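Local structure of m3DLH protein (Halieaceae bacterium, 7JKA) at residues E50-N55 with D85-L90; E60-L65 with A72-L77; G130-G135 with A212-D217. The protein probably hydrolyses dienelactones and related esters, and possibly phosphotriesters, as a member of the dienelactone hydrolase family with the alpha/beta-hydrolase fold. All coordinates share one frame; numbering follows the deposited sequence. Where two conformers were deposited one is given.

Contact 1 of 3, residues E50-N55 with D85-L90; sequences EAFGLN and DDMEQL
In F52 the ring carbon CG lies opposite the carbonyl carbon and beside the backbone N (chi1 -55°), and in L90 the same choice (chi1 -83°) brings its methyls to the ring and to the A51 backbone. The result is a worked example of a loop and a helix start joined by apolar side chains, without a hydrogen bond between the segments. L90 CD1 reaches F52 CE1 at 3.6 Å, approaching the ring obliquely, while L90 CD2 lies 3.7 Å from A51 O and 4.0 Å from A51 CB. M87 adds a looser third member. Its chain runs out extended and then bends at the sulfur (chi3 -80°), bringing M87 CE to the ring edge, near the plane, 4.0 Å from F52 CE1; this side chain is poorly ordered and probably adds little rigidity. Farther round the rim, E50 OE1 lies in the ring plane 3.3 Å from F52 CE2, where the slightly positive ring hydrogens would probably suit a carboxylate. H223 also meets this ring.

The loop that presents A51 and F52 has its own fastening. G53 N bonds to E50 O at 3.0 Å, and N55 then caps the helix that follows through A58 N. Across the contact, L90 opens helix 90-98, so the contact ties the loop after strand 42-48 to the start of that helix. F52 also bonds through its backbone to I84, just before segment 85-90, and A51 O, although touched by a leucine methyl, has its polar partner in H78 NE2. Between the two segments themselves, attraction therefore rests on close-range, nondirectional packing.

Contact 2 of 3, residues E60-L65 with A72-L77; sequences ERARRL and ALAADL
E60 OE2 is gripped by two arginines at once, both reaching it from the same face of the carboxylate plane: R64 NE on the anti side at 2.9 Å and R63 NH2 on the syn side, also 2.9 Å away. R63, in the one of its two modelled positions described here, holds the carboxylate side-on, for its NE bonds to E60 OE1 at an N-H...O angle of 169°. R61 NH1 lies over one face of the R64 guanidinium, toward its rim, and R61 and R64 both form salt bridges to E235, whose carboxylate probably accounts for their closeness.

The side of this helix that meets strand 72-74 is made of much smaller groups. A72 CB fits between two helix residues one turn apart, 3.9 Å from A62 CB and 3.8 Å from L65 CB. A62 CB also touches A74 CB at 4.2 Å, using alternate residues of the strand. With methyls as the spacers, the axes of helix 60-65 and strand 72-74 approach to 7.8 Å and run antiparallel at 176°, the return expected in a beta-alpha-beta crossover, here from strand 42-48 through helix 56-67 to strand 71-74. L65 also packs on W239, M242 and F246 of helix 232-250.

Charge is thus paired along one side of the helix while the side chains that meet strand 72-74 are apolar, so the burial of the alanines strands no ionic group.

Contact 3 of 3, residues G130-G135 with A212-D217; sequences GFCFGG and AHSFTD
C132 approaches H213 first with its CB, which lies 3.6 Å from H213 NE2, and then with its sulfur, in what looks like the nucleophile elbow of an alpha/beta-hydrolase. The next atom out, C132 SG, is given in one of two modelled positions; there it sits 3.1 Å from H213 NE2, oblique to the imidazole, 45° off the ring normal. Its remaining neighbour across the contact is the hydroxyl of S214, with C132 SG and S214 OG 3.9 Å apart. The cysteine holds strained backbone angles (phi 54°) at the sharp turn from strand 126-131 into helix 133-143. G130 and G134 flank it where a side chain on either would run into neighbouring carbonyl oxygens.

H213 is aimed by its first torsion, CG opposite the backbone N (chi1 -153°), and its other ring nitrogen, ND1, bonds to D181 OD2. The relay from C132 through H213 to D181 is consistent with the catalytic triad of dienelactone hydrolases. With an alanine in place of H213, D181 would probably lose its imidazole mate and C132 SG the nitrogen beside it.

S214 OG is itself held by E50 OE2, while the type I turn from S214 to D217 closes with D217 N on S214 O at 3.1 Å. That turn brings T216 across the F131 side chain at about a right angle. T216 OG1, hydrogen-bonded to the imidazoles of H155 and H57, rests obliquely 3.4 Å from F131 CD2, while the methyl T216 CG2 lies 4.0 Å from F131 CE2.

In the fold
Contact 2 and contact 3 are buried and both reach the central sheet, but they use it differently: in contact 2 alanines seat a helix against a strand, whereas in contact 3 a strand end carries a cysteine to a histidine loop. Contact 1 lies farther out, partly exposed, and joins a loop to a helix start by apolar packing. E50 bridges contacts 1 and 3 through S214, and A51 CB packs on F133 CB. L77 CD1 touches both A51 and F133, so 72-77 meets contacts 1 and 3. R61, from the helix of contact 2, packs its CG on the F131 ring. Polar chemistry thus gathers round the probable active site and along the E60, R63, R64 side of helix 56-67.

Contact 1 of 3, residues E50-N55 with D85-L90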
ATOM      1  N   GLU A  50      -1.373   0.349  -7.483  1.00 15.26           N
ATOM      2  CA  GLU A  50      -1.092  -0.797  -8.339  1.00 16.88           C
ATOM      3  C   GLU A  50       0.162  -0.554  -9.183  1.00 18.08           C
ATOM      4  O   GLU A  50       0.629   0.591  -9.263  1.00 17.49           O
ATOM      5  CB  GLU A  50      -2.299  -1.095  -9.229  1.00 22.01           C
ATOM      6  CG  GLU A  50      -3.500  -1.642  -8.454  1.00 21.79           C
ATOM      7  CD  GLU A  50      -4.517  -2.277  -9.384  1.00 25.88           C
ATOM      8  OE1 GLU A  50      -4.893  -1.641 -10.387  1.00 30.04           O
ATOM      9  OE2 GLU A  50      -4.941  -3.419  -9.133  1.00 32.51           O
ATOM     10  N   ALA A  51       0.728  -1.609  -9.789  1.00 19.47           N
ATOM     11  CA  ALA A  51       2.018  -1.475 -10.469  1.00 17.50           C
ATOM     12  C   ALA A  51       1.954  -0.588 -11.698  1.00 20.88           C
ATOM     13  O   ALA A  51       3.013  -0.192 -12.203  1.00 19.93           O
ATOM     14  CB  ALA A  51       2.581  -2.845 -10.860  1.00 22.08           C
ATOM     15  N   PHE A  52       0.753  -0.251 -12.189  1.00 16.76           N
ATOM     16  CA  PHE A  52       0.654   0.782 -13.216  1.00 20.09           C
ATOM     17  C   PHE A  52       1.368   2.061 -12.790  1.00 16.62           C
ATOM     18  O   PHE A  52       1.914   2.772 -13.633  1.00 19.26           O
ATOM     19  CB  PHE A  52      -0.808   1.112 -13.508  1.00 19.90           C
ATOM     20  CG  PHE A  52      -1.630  -0.072 -13.887  1.00 23.38           C
ATOM     21  CD1 PHE A  52      -1.422  -0.709 -15.091  1.00 28.08           C
ATOM     22  CD2 PHE A  52      -2.624  -0.532 -13.036  1.00 24.74           C
ATOM     23  CE1 PHE A  52      -2.189  -1.810 -15.451  1.00 31.23           C
ATOM     24  CE2 PHE A  52      -3.391  -1.625 -13.382  1.00 28.71           C
ATOM     25  CZ  PHE A  52      -3.173  -2.265 -14.593  1.00 32.25           C
ATOM     26  N   GLY A  53       1.352   2.375 -11.503  1.00 14.91           N
ATOM     27  CA  GLY A  53       1.898   3.603 -10.958  1.00 15.90           C
ATOM     28  C   GLY A  53       0.820   4.485 -10.360  1.00 17.64           C
ATOM     29  O   GLY A  53      -0.346   4.103 -10.237  1.00 16.34           O
ATOM     30  N   LEU A  54       1.226   5.696  -9.991  0.54 15.20           N
ATOM     31  CA  LEU A  54       0.314   6.625  -9.333  0.54 15.54           C
ATOM     32  C   LEU A  54      -0.788   7.019 -10.307  0.54 15.23           C
ATOM     33  O   LEU A  54      -0.568   7.806 -11.230  0.54 19.63           O
ATOM     34  CB  LEU A  54       1.091   7.838  -8.832  0.54 15.03           C
ATOM     35  CG  LEU A  54       0.268   8.952  -8.191  0.54 19.01           C
ATOM     36  CD1 LEU A  54      -0.762   8.345  -7.270  0.54 14.94           C
ATOM     37  CD2 LEU A  54       1.191   9.892  -7.432  0.54 18.45           C
ATOM     38  N   ASN A  55      -1.979   6.464 -10.114  1.00 13.57           N
ATOM     39  CA  ASN A  55      -3.094   6.680 -11.028  1.00 14.26           C
ATOM     40  C   ASN A  55      -4.309   7.215 -10.273  1.00 15.92           C
ATOM     41  O   ASN A  55      -4.252   7.435  -9.057  1.00 16.86           O
ATOM     42  CB  ASN A  55      -3.420   5.381 -11.771  1.00 17.02           C
ATOM     43  CG  ASN A  55      -3.685   4.208 -10.837  1.00 16.44           C
ATOM     44  OD1 ASN A  55      -3.856   4.372  -9.619  1.00 15.51           O
ATOM     45  ND2 ASN A  55      -3.734   3.006 -11.418  1.00 23.12           N
ATOM     46  N   ASP A  85       1.126   2.071 -19.086  1.00 27.91           N
ATOM     47  CA  ASP A  85      -0.123   1.701 -19.737  1.00 38.43           C
ATOM     48  C   ASP A  85       0.047   0.580 -20.744  1.00 41.54           C
ATOM     49  O   ASP A  85      -0.957   0.084 -21.264  1.00 44.30           O
ATOM     50  CB  ASP A  85      -0.783   2.914 -20.426  1.00 34.75           C
ATOM     51  CG  ASP A  85       0.102   3.569 -21.480  1.00 51.89           C
ATOM     52  OD1 ASP A  85       1.181   3.032 -21.797  1.00 55.29           O
ATOM     53  OD2 ASP A  85      -0.291   4.640 -21.994  1.00 62.60           O
ATOM     54  N   ASP A  86       1.275   0.176 -21.039  1.00 31.67           N
ATOM     55  CA  ASP A  86       1.543  -0.963 -21.906  1.00 31.99           C
ATOM     56  C   ASP A  86       1.773  -2.159 -20.994  1.00 40.78           C
ATOM     57  O   ASP A  86       2.784  -2.218 -20.285  1.00 42.33           O
ATOM     58  CB  ASP A  86       2.749  -0.690 -22.805  1.00 43.70           C
ATOM     59  CG  ASP A  86       3.180  -1.913 -23.615  1.00 62.92           C
ATOM     60  OD1 ASP A  86       2.358  -2.832 -23.839  1.00 60.71           O
ATOM     61  OD2 ASP A  86       4.359  -1.954 -24.025  1.00 70.54           O
ATOM     62  N   MET A  87       0.826  -3.100 -20.989  1.00 38.75           N
ATOM     63  CA  MET A  87       0.891  -4.194 -20.024  1.00 53.85           C
ATOM     64  C   MET A  87       2.130  -5.067 -20.212  1.00 52.75           C
ATOM     65  O   MET A  87       2.545  -5.741 -19.264  1.00 51.23           O
ATOM     66  CB  MET A  87      -0.381  -5.041 -20.095  1.00 65.01           C
ATOM     67  CG  MET A  87      -0.569  -5.964 -18.897  1.00 70.17           C
ATOM     68  SD  MET A  87      -2.294  -6.420 -18.601  1.00111.98           S
ATOM     69  CE  MET A  87      -2.896  -4.967 -17.747  1.00 55.84           C
ATOM     70  N   GLU A  88       2.751  -5.044 -21.397  1.00 50.67           N
ATOM     71  CA  GLU A  88       4.032  -5.722 -21.569  1.00 50.88           C
ATOM     72  C   GLU A  88       5.129  -5.125 -20.698  1.00 50.24           C
ATOM     73  O   GLU A  88       6.136  -5.795 -20.452  1.00 48.40           O
ATOM     74  CB  GLU A  88       4.481  -5.679 -23.033  1.00 49.47           C
ATOM     75  CG  GLU A  88       3.570  -6.425 -24.002  1.00 72.36           C
ATOM     76  CD  GLU A  88       3.583  -7.932 -23.794  1.00 82.84           C
ATOM     77  OE1 GLU A  88       4.621  -8.471 -23.352  1.00 74.80           O
ATOM     78  OE2 GLU A  88       2.549  -8.576 -24.078  1.00 78.03           O
ATOM     79  N   GLN A  89       4.974  -3.881 -20.243  1.00 31.90           N
ATOM     80  CA  GLN A  89       5.989  -3.260 -19.408  1.00 36.99           C
ATOM     81  C   GLN A  89       5.783  -3.528 -17.925  1.00 25.69           C
ATOM     82  O   GLN A  89       6.684  -3.250 -17.135  1.00 23.74           O
ATOM     83  CB  GLN A  89       6.026  -1.745 -19.656  1.00 41.49           C
ATOM     84  CG  GLN A  89       6.526  -1.358 -21.041  1.00 47.08           C
ATOM     85  CD  GLN A  89       6.338   0.119 -21.337  1.00 55.13           C
ATOM     86  OE1 GLN A  89       6.165   0.930 -20.422  1.00 50.97           O
ATOM     87  NE2 GLN A  89       6.359   0.475 -22.619  1.00 46.00           N
ATOM     88  N   LEU A  90       4.635  -4.077 -17.527  1.00 26.25           N
ATOM     89  CA  LEU A  90       4.347  -4.226 -16.101  1.00 25.12           C
ATOM     90  C   LEU A  90       5.273  -5.246 -15.456  1.00 26.54           C
ATOM     91  O   LEU A  90       5.955  -4.947 -14.469  1.00 22.88           O
ATOM     92  CB  LEU A  90       2.890  -4.649 -15.900  1.00 28.99           C
ATOM     93  CG  LEU A  90       1.805  -3.585 -15.897  1.00 33.46           C
ATOM     94  CD1 LEU A  90       0.453  -4.253 -15.697  1.00 42.64           C
ATOM     95  CD2 LEU A  90       2.067  -2.584 -14.794  1.00 28.28           C
TER

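Contact 2 of 3, residues E60-L65 with A72-L77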
ATOM      1  N   GLU A  60      -7.781   8.624  -5.537  1.00 15.58           N
ATOM      2  CA  GLU A  60      -9.087   8.572  -4.897  1.00 16.22           C
ATOM      3  C   GLU A  60      -8.991   7.919  -3.520  1.00 15.36           C
ATOM      4  O   GLU A  60      -9.653   8.358  -2.579  1.00 17.53           O
ATOM      5  CB  GLU A  60     -10.074   7.832  -5.798  1.00 20.06           C
ATOM      6  CG  GLU A  60     -11.401   7.517  -5.141  1.00 24.29           C
ATOM      7  CD  GLU A  60     -12.223   8.738  -4.782  1.00 27.73           C
ATOM      8  OE1 GLU A  60     -11.885   9.865  -5.217  1.00 25.63           O
ATOM      9  OE2 GLU A  60     -13.234   8.550  -4.060  1.00 27.47           O
ATOM     10  N   ARG A  61      -8.147   6.894  -3.359  1.00 15.75           N
ATOM     11  CA  ARG A  61      -8.025   6.300  -2.030  1.00 14.88           C
ATOM     12  C   ARG A  61      -7.353   7.268  -1.056  1.00 14.25           C
ATOM     13  O   ARG A  61      -7.736   7.349   0.115  1.00 14.70           O
ATOM     14  CB  ARG A  61      -7.269   4.974  -2.110  1.00 18.70           C
ATOM     15  CG  ARG A  61      -7.892   3.986  -3.085  1.00 16.92           C
ATOM     16  CD  ARG A  61      -9.337   3.754  -2.713  1.00 17.26           C
ATOM     17  NE  ARG A  61     -10.104   2.800  -3.538  1.00 21.03           N
ATOM     18  CZ  ARG A  61     -10.548   3.046  -4.772  1.00 25.19           C
ATOM     19  NH1 ARG A  61     -10.225   4.179  -5.393  1.00 22.94           N
ATOM     20  NH2 ARG A  61     -11.311   2.154  -5.401  1.00 26.98           N
ATOM     21  N   ALA A  62      -6.359   8.027  -1.521  1.00 13.39           N
ATOM     22  CA  ALA A  62      -5.757   9.049  -0.660  1.00 13.49           C
ATOM     23  C   ALA A  62      -6.796  10.100  -0.293  1.00 15.36           C
ATOM     24  O   ALA A  62      -6.859  10.554   0.853  1.00 13.61           O
ATOM     25  CB  ALA A  62      -4.562   9.692  -1.371  1.00 15.33           C
ATOM     26  N   ARG A  63      -7.619  10.499  -1.257  0.63 13.89           N
ATOM     27  CA  ARG A  63      -8.693  11.438  -0.951  0.63 15.77           C
ATOM     28  C   ARG A  63      -9.624  10.881   0.119  0.63 16.28           C
ATOM     29  O   ARG A  63      -9.980  11.588   1.063  0.63 16.88           O
ATOM     30  CB  ARG A  63      -9.469  11.769  -2.219  0.63 19.12           C
ATOM     31  CG  ARG A  63     -10.370  12.976  -2.105  0.63 21.36           C
ATOM     32  CD  ARG A  63     -11.328  13.029  -3.284  0.63 21.45           C
ATOM     33  NE  ARG A  63     -12.245  11.895  -3.205  0.63 27.86           N
ATOM     34  CZ  ARG A  63     -13.284  11.823  -2.379  0.63 29.59           C
ATOM     35  NH1 ARG A  63     -13.571  12.838  -1.570  0.63 30.04           N
ATOM     36  NH2 ARG A  63     -14.046  10.737  -2.372  0.63 27.38           N
ATOM     37  N   ARG A  64     -10.015   9.608  -0.005  1.00 16.22           N
ATOM     38  CA  ARG A  64     -10.915   9.013   0.981  1.00 14.55           C
ATOM     39  C   ARG A  64     -10.273   8.985   2.362  1.00 14.35           C
ATOM     40  O   ARG A  64     -10.941   9.242   3.370  1.00 16.18           O
ATOM     41  CB  ARG A  64     -11.318   7.611   0.528  1.00 16.40           C
ATOM     42  CG  ARG A  64     -12.128   7.600  -0.763  1.00 16.67           C
ATOM     43  CD  ARG A  64     -12.472   6.155  -1.184  1.00 18.90           C
ATOM     44  NE  ARG A  64     -13.120   6.164  -2.489  1.00 23.92           N
ATOM     45  CZ  ARG A  64     -13.478   5.071  -3.154  1.00 29.26           C
ATOM     46  NH1 ARG A  64     -13.248   3.869  -2.632  1.00 25.34           N
ATOM     47  NH2 ARG A  64     -14.050   5.183  -4.342  1.00 26.71           N
ATOM     48  N   LEU A  65      -8.960   8.729   2.423  1.00 15.21           N
ATOM     49  CA  LEU A  65      -8.256   8.742   3.704  1.00 12.95           C
ATOM     50  C   LEU A  65      -8.241  10.143   4.321  1.00 14.05           C
ATOM     51  O   LEU A  65      -8.396  10.297   5.538  1.00 15.68           O
ATOM     52  CB  LEU A  65      -6.831   8.224   3.504  1.00 12.35           C
ATOM     53  CG  LEU A  65      -6.774   6.705   3.242  1.00 10.70           C
ATOM     54  CD1 LEU A  65      -5.406   6.400   2.698  1.00 15.11           C
ATOM     55  CD2 LEU A  65      -7.026   5.888   4.508  1.00 12.98           C
ATOM     56  N   ALA A  72      -2.601  11.691   3.640  1.00 12.56           N
ATOM     57  CA  ALA A  72      -2.288  10.513   2.854  1.00 11.38           C
ATOM     58  C   ALA A  72      -1.432  10.914   1.661  1.00 12.61           C
ATOM     59  O   ALA A  72      -1.819  11.786   0.878  1.00 13.98           O
ATOM     60  CB  ALA A  72      -3.587   9.827   2.411  1.00 13.83           C
ATOM     61  N   LEU A  73      -0.278  10.254   1.509  1.00 11.93           N
ATOM     62  CA  LEU A  73       0.602  10.487   0.367  1.00 11.52           C
ATOM     63  C   LEU A  73       0.400   9.360  -0.636  1.00 12.30           C
ATOM     64  O   LEU A  73       0.781   8.213  -0.371  1.00 13.46           O
ATOM     65  CB  LEU A  73       2.060  10.555   0.810  1.00 14.36           C
ATOM     66  CG  LEU A  73       3.041  10.829  -0.343  1.00 14.64           C
ATOM     67  CD1 LEU A  73       2.931  12.274  -0.768  1.00 15.01           C
ATOM     68  CD2 LEU A  73       4.481  10.521   0.056  1.00 15.42           C
ATOM     69  N   ALA A  74      -0.182   9.684  -1.782  1.00 11.94           N
ATOM     70  CA  ALA A  74      -0.197   8.752  -2.904  1.00 13.23           C
ATOM     71  C   ALA A  74       1.204   8.723  -3.518  1.00 12.79           C
ATOM     72  O   ALA A  74       1.702   9.753  -3.991  1.00 14.61           O
ATOM     73  CB  ALA A  74      -1.253   9.191  -3.914  1.00 13.84           C
ATOM     74  N   ALA A  75       1.834   7.559  -3.513  1.00 11.48           N
ATOM     75  CA  ALA A  75       3.235   7.423  -3.878  1.00 12.32           C
ATOM     76  C   ALA A  75       3.433   7.096  -5.353  1.00 14.77           C
ATOM     77  O   ALA A  75       2.604   6.442  -5.996  1.00 13.92           O
ATOM     78  CB  ALA A  75       3.902   6.321  -3.056  1.00 14.23           C
ATOM     79  N   ASP A  76       4.583   7.521  -5.864  1.00 11.32           N
ATOM     80  CA  ASP A  76       5.014   7.262  -7.235  1.00 13.34           C
ATOM     81  C   ASP A  76       5.931   6.034  -7.229  1.00 14.66           C
ATOM     82  O   ASP A  76       6.955   6.041  -6.545  1.00 15.01           O
ATOM     83  CB  ASP A  76       5.728   8.530  -7.715  1.00 13.11           C
ATOM     84  CG  ASP A  76       6.378   8.409  -9.092  1.00 15.87           C
ATOM     85  OD1 ASP A  76       6.238   7.382  -9.784  1.00 16.11           O
ATOM     86  OD2 ASP A  76       7.032   9.403  -9.476  1.00 13.97           O
ATOM     87  N   LEU A  77       5.573   4.981  -7.987  1.00 12.60           N
ATOM     88  CA  LEU A  77       6.389   3.771  -7.980  1.00 13.77           C
ATOM     89  C   LEU A  77       7.551   3.817  -8.955  1.00 16.42           C
ATOM     90  O   LEU A  77       8.482   3.011  -8.819  1.00 18.53           O
ATOM     91  CB  LEU A  77       5.549   2.544  -8.339  1.00 16.20           C
ATOM     92  CG  LEU A  77       4.473   2.134  -7.334  1.00 18.94           C
ATOM     93  CD1 LEU A  77       3.687   0.960  -7.903  1.00 15.59           C
ATOM     94  CD2 LEU A  77       5.116   1.775  -5.980  1.00 19.80           C
TER

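Contact 3 of 3, residues G130-G135 with A212-D217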
ATOM      1  N   GLY A 130      -1.501  -0.500   0.408  1.00 12.36           N
ATOM      2  CA  GLY A 130      -1.148  -0.690  -0.982  1.00 10.68           C
ATOM      3  C   GLY A 130      -2.100  -1.639  -1.662  1.00 11.29           C
ATOM      4  O   GLY A 130      -2.703  -2.518  -1.026  1.00 11.47           O
ATOM      5  N   PHE A 131      -2.223  -1.460  -2.968  1.00 11.53           N
ATOM      6  CA  PHE A 131      -3.138  -2.198  -3.819  1.00 13.19           C
ATOM      7  C   PHE A 131      -2.293  -2.996  -4.794  1.00 14.36           C
ATOM      8  O   PHE A 131      -1.413  -2.439  -5.441  1.00 12.59           O
ATOM      9  CB  PHE A 131      -4.071  -1.216  -4.541  1.00 12.54           C
ATOM     10  CG  PHE A 131      -4.867  -0.395  -3.596  1.00 10.14           C
ATOM     11  CD1 PHE A 131      -4.341   0.752  -3.026  1.00 14.94           C
ATOM     12  CD2 PHE A 131      -6.113  -0.850  -3.186  1.00 11.64           C
ATOM     13  CE1 PHE A 131      -5.077   1.481  -2.097  1.00 20.21           C
ATOM     14  CE2 PHE A 131      -6.869  -0.136  -2.258  1.00 15.83           C
ATOM     15  CZ  PHE A 131      -6.336   1.025  -1.697  1.00 15.15           C
ATOM     16  N   CYS A 132      -2.544  -4.300  -4.890  0.50 13.22           N
ATOM     17  CA  CYS A 132      -1.779  -5.201  -5.786  0.50 14.06           C
ATOM     18  C   CYS A 132      -0.298  -5.047  -5.490  0.50 13.23           C
ATOM     19  O   CYS A 132       0.107  -5.175  -4.326  0.50 14.13           O
ATOM     20  CB  CYS A 132      -2.114  -4.935  -7.222  0.50 18.77           C
ATOM     21  SG  CYS A 132      -3.723  -5.205  -7.472  0.50 20.09           S
ATOM     22  N   PHE A 133       0.523  -4.767  -6.501  1.00 10.79           N
ATOM     23  CA  PHE A 133       1.957  -4.619  -6.268  1.00 13.50           C
ATOM     24  C   PHE A 133       2.259  -3.536  -5.237  1.00 12.72           C
ATOM     25  O   PHE A 133       3.247  -3.651  -4.511  1.00 12.97           O
ATOM     26  CB  PHE A 133       2.663  -4.297  -7.594  1.00 12.26           C
ATOM     27  CG  PHE A 133       4.155  -4.172  -7.467  1.00 12.51           C
ATOM     28  CD1 PHE A 133       4.968  -5.298  -7.387  1.00 14.22           C
ATOM     29  CD2 PHE A 133       4.750  -2.919  -7.439  1.00 15.92           C
ATOM     30  CE1 PHE A 133       6.365  -5.172  -7.276  1.00 16.66           C
ATOM     31  CE2 PHE A 133       6.139  -2.785  -7.340  1.00 15.00           C
ATOM     32  CZ  PHE A 133       6.940  -3.911  -7.252  1.00 16.88           C
ATOM     33  N   GLY A 134       1.406  -2.510  -5.136  1.00 11.02           N
ATOM     34  CA  GLY A 134       1.541  -1.534  -4.054  1.00 11.66           C
ATOM     35  C   GLY A 134       1.419  -2.136  -2.668  1.00 10.61           C
ATOM     36  O   GLY A 134       2.081  -1.680  -1.723  1.00 10.62           O
ATOM     37  N   GLY A 135       0.579  -3.160  -2.515  1.00 10.94           N
ATOM     38  CA  GLY A 135       0.502  -3.845  -1.235  1.00 13.50           C
ATOM     39  C   GLY A 135       1.769  -4.624  -0.959  1.00 11.55           C
ATOM     40  O   GLY A 135       2.270  -4.634   0.171  1.00 12.22           O
ATOM     41  N   ALA A 212     -11.700 -11.573  -6.446  1.00 18.79           N
ATOM     42  CA  ALA A 212     -10.493 -12.006  -7.138  1.00 22.24           C
ATOM     43  C   ALA A 212      -9.450 -10.901  -7.072  1.00 22.47           C
ATOM     44  O   ALA A 212      -9.421 -10.148  -6.099  1.00 21.37           O
ATOM     45  CB  ALA A 212     -10.806 -12.383  -8.589  1.00 28.13           C
ATOM     46  N   HIS A 213      -8.607 -10.768  -8.091  1.00 20.65           N
ATOM     47  CA  HIS A 213      -7.648  -9.675  -8.092  1.00 21.53           C
ATOM     48  C   HIS A 213      -8.334  -8.351  -8.424  1.00 23.89           C
ATOM     49  O   HIS A 213      -9.390  -8.314  -9.065  1.00 22.50           O
ATOM     50  CB  HIS A 213      -6.525  -9.943  -9.094  1.00 23.29           C
ATOM     51  CG  HIS A 213      -5.233  -9.271  -8.747  1.00 24.80           C
ATOM     52  ND1 HIS A 213      -4.459  -9.659  -7.674  1.00 25.19           N
ATOM     53  CD2 HIS A 213      -4.577  -8.243  -9.336  1.00 30.84           C
ATOM     54  CE1 HIS A 213      -3.381  -8.900  -7.616  1.00 25.79           C
ATOM     55  NE2 HIS A 213      -3.429  -8.033  -8.612  1.00 30.23           N
ATOM     56  N   SER A 214      -7.730  -7.260  -7.948  1.00 21.18           N
ATOM     57  CA  SER A 214      -8.151  -5.897  -8.270  1.00 20.44           C
ATOM     58  C   SER A 214      -9.581  -5.613  -7.813  1.00 20.32           C
ATOM     59  O   SER A 214     -10.291  -4.815  -8.436  1.00 21.59           O
ATOM     60  CB  SER A 214      -7.992  -5.614  -9.762  1.00 24.80           C
ATOM     61  OG  SER A 214      -6.621  -5.743 -10.099  1.00 27.91           O
ATOM     62  N   PHE A 215      -9.998  -6.234  -6.709  1.00 18.22           N
ATOM     63  CA  PHE A 215     -11.394  -6.114  -6.312  1.00 17.02           C
ATOM     64  C   PHE A 215     -11.765  -4.708  -5.846  1.00 21.74           C
ATOM     65  O   PHE A 215     -12.957  -4.412  -5.753  1.00 19.06           O
ATOM     66  CB  PHE A 215     -11.743  -7.153  -5.233  1.00 17.46           C
ATOM     67  CG  PHE A 215     -10.946  -7.041  -3.972  1.00 13.95           C
ATOM     68  CD1 PHE A 215     -11.183  -6.005  -3.052  1.00 14.23           C
ATOM     69  CD2 PHE A 215     -10.041  -8.029  -3.641  1.00 13.22           C
ATOM     70  CE1 PHE A 215     -10.464  -5.974  -1.847  1.00 14.12           C
ATOM     71  CE2 PHE A 215      -9.308  -7.997  -2.459  1.00 13.08           C
ATOM     72  CZ  PHE A 215      -9.510  -6.966  -1.550  1.00 13.40           C
ATOM     73  N   THR A 216     -10.793  -3.825  -5.592  1.00 19.18           N
ATOM     74  CA  THR A 216     -11.119  -2.458  -5.195  1.00 21.65           C
ATOM     75  C   THR A 216     -11.280  -1.505  -6.372  1.00 23.17           C
ATOM     76  O   THR A 216     -11.635  -0.339  -6.157  1.00 22.59           O
ATOM     77  CB  THR A 216     -10.036  -1.879  -4.280  1.00 15.94           C
ATOM     78  OG1 THR A 216      -8.802  -1.810  -5.020  1.00 17.70           O
ATOM     79  CG2 THR A 216      -9.837  -2.715  -3.035  1.00 15.91           C
ATOM     80  N   ASP A 217     -11.054  -1.949  -7.605  1.00 21.38           N
ATOM     81  CA  ASP A 217     -11.023  -1.020  -8.729  1.00 26.00           C
ATOM     82  C   ASP A 217     -12.240  -1.215  -9.616  1.00 33.84           C
ATOM     83  O   ASP A 217     -12.337  -2.244 -10.305  1.00 27.66           O
ATOM     84  CB  ASP A 217      -9.746  -1.210  -9.549  1.00 28.97           C
ATOM     85  CG  ASP A 217      -9.565  -0.131 -10.606  1.00 35.19           C
ATOM     86  OD1 ASP A 217     -10.316   0.870 -10.579  1.00 29.65           O
ATOM     87  OD2 ASP A 217      -8.678  -0.288 -11.475  1.00 39.84           O
TER